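Local structure of evasin-3 (Rhipicephalus sanguineus, 6I31) at residues 15-20 against 51-56; 26-31 against 44-49. The protein is secreted in tick saliva and neutralises host CXC chemokines, binding CXCL8 with 1:1 stoichiometry, breaking up its homodimer and inhibiting its interaction with the receptor CXCR2. One frame throughout, in Å; residues are numbered along the deposited sequence.

How the contacts relate
Both contacts share strand 47-55, the long strand of evasin-3's antiparallel sheet. Its C-terminal part pairs with strand 17-22 in contact 1, and its N-terminal part with strand 24-27 in contact 2. The centres of the two contacts are about 21 Å apart, and the segments of contact 2 both fall between those of contact 1 in the sequence. Contact 2 contains Cys-26 of the Cys-26–Cys-39 disulfide and belongs to the cystine-rich knottin scaffold. Contact 1 is instead a surface pairing without a cystine. At its end, the side chain of Asn-56 lies about 5 Å from a bound cadmium ion, whose site includes Leu-57 and Glu-60.

Contact 1. Residues 15-20 against 51-56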
loop_
_atom_site.group_PDB
_atom_site.type_symbol
_atom_site.label_atom_id
_atom_site.label_comp_id
_atom_site.label_asym_id
_atom_site.label_seq_id
_atom_site.Cartn_x
_atom_site.Cartn_y
_atom_site.Cartn_z
ATOM N N ASP A 15 -0.184 -15.386 0.459
ATOM C CA ASP A 15 0.909 -15.351 1.413
ATOM C C ASP A 15 2.167 -14.725 0.834
ATOM O O ASP A 15 3.153 -14.584 1.556
ATOM C CB ASP A 15 1.179 -16.748 2.013
ATOM C CG ASP A 15 1.372 -17.897 1.028
ATOM O OD1 ASP A 15 1.330 -17.648 -0.201
ATOM O OD2 ASP A 15 1.552 -19.047 1.488
ATOM N N ASN A 16 2.140 -14.350 -0.458
ATOM C CA ASN A 16 3.287 -13.676 -1.075
ATOM C C ASN A 16 3.169 -12.165 -0.984
ATOM O O ASN A 16 4.132 -11.492 -1.351
ATOM C CB ASN A 16 3.427 -14.058 -2.561
ATOM C CG ASN A 16 3.673 -15.504 -2.821
ATOM O OD1 ASN A 16 4.264 -16.222 -2.008
ATOM N ND2 ASN A 16 3.246 -15.949 -3.984
ATOM N N PHE A 17 2.021 -11.628 -0.527
ATOM C CA PHE A 17 1.776 -10.183 -0.574
ATOM C C PHE A 17 1.552 -9.506 0.743
ATOM O O PHE A 17 0.910 -10.056 1.632
ATOM C CB PHE A 17 0.597 -9.859 -1.523
ATOM C CG PHE A 17 0.862 -10.323 -2.927
ATOM C CD1 PHE A 17 1.758 -9.645 -3.743
ATOM C CD2 PHE A 17 0.215 -11.440 -3.440
ATOM C CE1 PHE A 17 2.027 -10.093 -5.039
ATOM C CE2 PHE A 17 0.510 -11.907 -4.722
ATOM C CZ PHE A 17 1.415 -11.236 -5.512
ATOM N N ASP A 18 2.136 -8.319 0.874
ATOM C CA ASP A 18 2.032 -7.485 2.062
ATOM C C ASP A 18 1.347 -6.155 1.747
ATOM O O ASP A 18 1.421 -5.673 0.628
ATOM C CB ASP A 18 3.438 -7.202 2.646
ATOM C CG ASP A 18 4.155 -8.438 3.187
ATOM O OD1 ASP A 18 3.459 -9.393 3.615
ATOM O OD2 ASP A 18 5.415 -8.454 3.170
ATOM N N VAL A 19 0.669 -5.570 2.742
ATOM C CA VAL A 19 0.065 -4.239 2.578
ATOM C C VAL A 19 1.078 -3.237 3.118
ATOM O O VAL A 19 1.612 -3.431 4.207
ATOM C CB VAL A 19 -1.304 -4.093 3.310
ATOM C CG1 VAL A 19 -1.838 -2.665 3.181
ATOM C CG2 VAL A 19 -2.333 -5.088 2.768
ATOM N N VAL A 20 1.330 -2.178 2.383
ATOM C CA VAL A 20 2.270 -1.158 2.822
ATOM C C VAL A 20 1.643 0.220 2.630
ATOM O O VAL A 20 0.698 0.376 1.850
ATOM C CB VAL A 20 3.677 -1.265 2.145
ATOM C CG1 VAL A 20 4.347 -2.617 2.423
ATOM C CG2 VAL A 20 3.596 -1.000 0.639
ATOM N N TYR A 51 -3.081 2.903 1.165
ATOM C CA TYR A 51 -2.196 1.741 1.249
ATOM C C TYR A 51 -2.070 1.116 -0.124
ATOM O O TYR A 51 -2.900 1.390 -0.981
ATOM C CB TYR A 51 -2.741 0.694 2.214
ATOM C CG TYR A 51 -2.963 1.221 3.610
ATOM C CD1 TYR A 51 -1.889 1.473 4.465
ATOM C CD2 TYR A 51 -4.242 1.500 4.070
ATOM C CE1 TYR A 51 -2.089 1.998 5.750
ATOM C CE2 TYR A 51 -4.455 2.002 5.359
ATOM C CZ TYR A 51 -3.373 2.267 6.185
ATOM O OH TYR A 51 -3.586 2.768 7.450
ATOM N N LYS A 52 -1.160 0.163 -0.267
ATOM C CA LYS A 52 -0.974 -0.595 -1.519
ATOM C C LYS A 52 -0.428 -1.966 -1.204
ATOM O O LYS A 52 0.108 -2.196 -0.115
ATOM C CB LYS A 52 -0.086 0.157 -2.541
ATOM C CG LYS A 52 1.347 0.355 -2.023
ATOM C CD LYS A 52 2.225 1.156 -3.020
ATOM C CE LYS A 52 3.524 1.533 -2.309
ATOM N NZ LYS A 52 4.352 2.462 -3.138
ATOM N N ILE A 53 -0.609 -2.890 -2.136
ATOM C CA ILE A 53 -0.180 -4.258 -1.991
ATOM C C ILE A 53 1.079 -4.458 -2.785
ATOM O O ILE A 53 1.136 -4.131 -3.972
ATOM C CB ILE A 53 -1.275 -5.225 -2.445
ATOM C CG1 ILE A 53 -2.628 -4.911 -1.697
ATOM C CG2 ILE A 53 -0.815 -6.659 -2.252
ATOM C CD1 ILE A 53 -3.758 -5.789 -2.172
ATOM N N ILE A 54 2.094 -5.035 -2.134
ATOM C CA ILE A 54 3.338 -5.344 -2.831
ATOM C C ILE A 54 3.746 -6.760 -2.512
ATOM O O ILE A 54 3.326 -7.332 -1.489
ATOM C CB ILE A 54 4.484 -4.293 -2.495
ATOM C CG1 ILE A 54 4.851 -4.248 -0.987
ATOM C CG2 ILE A 54 4.111 -2.876 -2.990
ATOM C CD1 ILE A 54 5.974 -5.221 -0.550
ATOM N N GLY A 55 4.572 -7.299 -3.378
ATOM C CA GLY A 55 5.222 -8.584 -3.185
ATOM C C GLY A 55 6.717 -8.334 -3.168
ATOM O O GLY A 55 7.218 -7.554 -3.974
ATOM N N ASN A 56 7.453 -9.006 -2.299
ATOM C CA ASN A 56 8.889 -8.846 -2.278
ATOM C C ASN A 56 9.546 -9.861 -3.166
ATOM O O ASN A 56 9.187 -11.036 -3.139
ATOM C CB ASN A 56 9.404 -9.087 -0.847
ATOM C CG ASN A 56 9.170 -7.899 0.017
ATOM O OD1 ASN A 56 9.917 -6.923 -0.042
ATOM N ND2 ASN A 56 8.124 -7.962 0.829
HETATM O O HOH W 1 7.153 -6.325 3.094
#
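Asp-18 and Ile-54 form one hydrogen-bonded antiparallel pair, Val-20 and Lys-52 the next. Each pair is tied by two main-chain bonds, with Asp-18 N 2.8 Å from Ile-54 O and Val-20 N 2.8 Å from Lys-52 O. Three of the four bonds are nearly straight; Lys-52 N to Val-20 O is more bent, at 154° at the hydrogen. CA-H...O contacts from Phe-17, Val-19, Tyr-51 and Ile-53 add to them.

Apolar contacts follow the alternation of the strands. On the face of Phe-17, Val-19 and Ile-53, the CB of Phe-17 meets Ile-53 CG2 at 3.6 Å, the two side chains crossing at about a right angle. The Phe-17 ring reaches on toward the CA of Gly-55, where a side chain would collide with it, so glycine suits the place. Nearer Tyr-51, Val-19 CG1 rests 3.6 Å from Tyr-51 CB, while the Tyr-51 ring turns an edge to Val-20 O.

Asp-18, Val-20, Lys-52 and Ile-54 point to the other face. Val-20 CG1 touches Ile-54 CG1 at 3.8 Å, and its second methyl, CG2, lies 3.7 Å from Lys-52 CG. Lys-52 has CG between its backbone N and carbonyl carbon (chi1 64°), which starts the extended chain over that methyl and lays CE against it too.

Polar side chains meet through water. Asp-18 OD2 accepts a bond from a water 2.7 Å away, and the same water accepts one from Asn-56 ND2 at 3.0 Å; it bridges carboxylate and amide, which do not bond directly.

Tyr-51 also bonds through its backbone to Phe-38, linking this long-range pairing of strands 17-22 and 47-55 to strand 38-40 in the knottin's antiparallel sheet. With no touching residue buried, cohesion probably rests largely on the four main-chain bonds, supplemented by surface side-chain contacts.

Contact 2. Residues 26-31 against 44-49; sequences CTSGQN and QNKKGH
Over the face of the Gly-48 carbonyl group comes Cys-26 N, 56° out of the carbonyl plane and 3.2 Å from Gly-48 O. The return bond is shorter: Gly-48 N lies 2.9 Å from Cys-26 O, tilted 21° from that carbonyl's plane. Farther on, Lys-46 O takes Ser-28 N at 2.9 Å and, weakly, Ser-28 OG. The Gln-30 amide directs NE2 in its own plane to Thr-27 OG1 at 2.8 Å, although Gln-30 is poorly ordered.

Cys-26 SG, swung between its backbone N and carbonyl carbon (chi1 55°), sits 3.3 Å from His-49 C and is disulfide-bonded to Cys-39. This bridge is one of three, with Cys-22–Cys-37 and Cys-33–Cys-50, in the one-four, two-five, three-six order of a knottin. Glycine at position 48 brings no side chain to the face carrying this sulfur.

Thr-27 and Lys-47 share the opposite face, side by side, with Thr-27 CG2 3.8 Å from Lys-47 CG. Replacing Thr-27 with a valine would probably leave Gln-30 NE2 without its hydroxyl acceptor and its amide freer to turn. From Thr-27 to Gln-30 the chain makes a type II turn, in which Gly-29 readily adopts the positive phi required.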
loop_
_atom_site.group_PDB
_atom_site.type_symbol
_atom_site.label_atom_id
_atom_site.label_comp_id
_atom_site.label_asym_id
_atom_site.label_seq_id
_atom_site.Cartn_x
_atom_site.Cartn_y
_atom_site.Cartn_z
ATOM N N CYS A 26 -6.660 10.017 3.364
ATOM C CA CYS A 26 -7.766 9.942 2.430
ATOM C C CYS A 26 -9.076 9.902 3.192
ATOM O O CYS A 26 -9.111 9.582 4.388
ATOM C CB CYS A 26 -7.593 8.700 1.568
ATOM S SG CYS A 26 -7.420 7.191 2.544
ATOM N N THR A 27 -10.160 10.251 2.507
ATOM C CA THR A 27 -11.505 10.177 3.077
ATOM C C THR A 27 -12.314 9.346 2.116
ATOM O O THR A 27 -12.115 9.461 0.907
ATOM C CB THR A 27 -12.125 11.565 3.263
ATOM O OG1 THR A 27 -12.314 12.138 1.972
ATOM C CG2 THR A 27 -11.261 12.481 4.110
ATOM N N SER A 28 -13.223 8.521 2.641
ATOM C CA SER A 28 -14.108 7.674 1.857
ATOM C C SER A 28 -14.997 8.522 0.938
ATOM O O SER A 28 -15.397 9.640 1.312
ATOM C CB SER A 28 -15.011 6.870 2.788
ATOM O OG SER A 28 -15.690 7.755 3.663
ATOM N N GLY A 29 -15.311 7.975 -0.235
ATOM C CA GLY A 29 -16.192 8.634 -1.194
ATOM C C GLY A 29 -15.480 9.518 -2.190
ATOM O O GLY A 29 -15.922 9.625 -3.336
ATOM N N GLN A 30 -14.378 10.163 -1.758
ATOM C CA GLN A 30 -13.554 11.024 -2.603
ATOM C C GLN A 30 -12.485 10.142 -3.251
ATOM O O GLN A 30 -11.907 9.302 -2.563
ATOM C CB GLN A 30 -12.891 12.141 -1.765
ATOM C CG GLN A 30 -13.875 12.970 -0.934
ATOM C CD GLN A 30 -13.358 14.349 -0.597
ATOM O OE1 GLN A 30 -13.748 15.350 -1.208
ATOM N NE2 GLN A 30 -12.481 14.441 0.394
ATOM N N ASN A 31 -12.227 10.290 -4.563
ATOM C CA ASN A 31 -11.180 9.471 -5.195
ATOM C C ASN A 31 -9.816 10.100 -4.873
ATOM O O ASN A 31 -9.168 10.683 -5.737
ATOM C CB ASN A 31 -11.427 9.297 -6.705
ATOM C CG ASN A 31 -11.896 7.910 -7.115
ATOM O OD1 ASN A 31 -12.364 7.097 -6.303
ATOM N ND2 ASN A 31 -11.790 7.611 -8.401
ATOM N N GLN A 44 -16.550 2.270 10.582
ATOM C CA GLN A 44 -17.414 3.323 10.037
ATOM C C GLN A 44 -16.711 4.708 9.897
ATOM O O GLN A 44 -17.354 5.674 9.500
ATOM C CB GLN A 44 -18.702 3.447 10.882
ATOM C CG GLN A 44 -19.694 2.288 10.640
ATOM C CD GLN A 44 -20.108 2.147 9.184
ATOM O OE1 GLN A 44 -20.844 2.957 8.652
ATOM N NE2 GLN A 44 -19.624 1.128 8.490
ATOM N N ASN A 45 -15.405 4.783 10.192
ATOM C CA ASN A 45 -14.641 6.028 10.065
ATOM C C ASN A 45 -14.661 6.528 8.641
ATOM O O ASN A 45 -14.567 5.713 7.715
ATOM C CB ASN A 45 -13.177 5.813 10.524
ATOM C CG ASN A 45 -13.104 5.633 12.022
ATOM O OD1 ASN A 45 -12.967 4.543 12.573
ATOM N ND2 ASN A 45 -13.245 6.696 12.722
ATOM N N LYS A 46 -14.854 7.844 8.454
ATOM C CA LYS A 46 -14.817 8.433 7.104
ATOM C C LYS A 46 -13.361 8.699 6.699
ATOM O O LYS A 46 -13.098 8.835 5.505
ATOM C CB LYS A 46 -15.596 9.777 7.041
ATOM C CG LYS A 46 -17.123 9.650 7.130
ATOM C CD LYS A 46 -17.778 11.042 7.090
ATOM C CE LYS A 46 -19.284 11.000 7.235
ATOM N NZ LYS A 46 -19.858 12.368 7.257
ATOM N N LYS A 47 -12.427 8.847 7.666
ATOM C CA LYS A 47 -11.027 9.199 7.358
ATOM C C LYS A 47 -10.075 8.043 7.613
ATOM O O LYS A 47 -10.211 7.336 8.613
ATOM C CB LYS A 47 -10.590 10.432 8.164
ATOM C CG LYS A 47 -11.374 11.720 7.801
ATOM C CD LYS A 47 -10.943 12.993 8.590
ATOM C CE LYS A 47 -11.651 13.104 9.920
ATOM N NZ LYS A 47 -11.552 14.470 10.547
ATOM N N GLY A 48 -9.126 7.867 6.707
ATOM C CA GLY A 48 -8.147 6.793 6.799
ATOM C C GLY A 48 -6.850 7.143 6.101
ATOM O O GLY A 48 -6.447 8.309 6.057
ATOM N N HIS A 49 -6.162 6.123 5.601
ATOM C CA HIS A 49 -4.878 6.302 4.933
ATOM C C HIS A 49 -4.819 5.478 3.675
ATOM O O HIS A 49 -5.520 4.473 3.557
ATOM C CB HIS A 49 -3.735 5.885 5.862
ATOM C CG HIS A 49 -3.655 6.746 7.066
ATOM N ND1 HIS A 49 -4.368 6.445 8.202
ATOM C CD2 HIS A 49 -3.034 7.932 7.239
ATOM C CE1 HIS A 49 -4.124 7.425 9.043
ATOM N NE2 HIS A 49 -3.308 8.323 8.514
#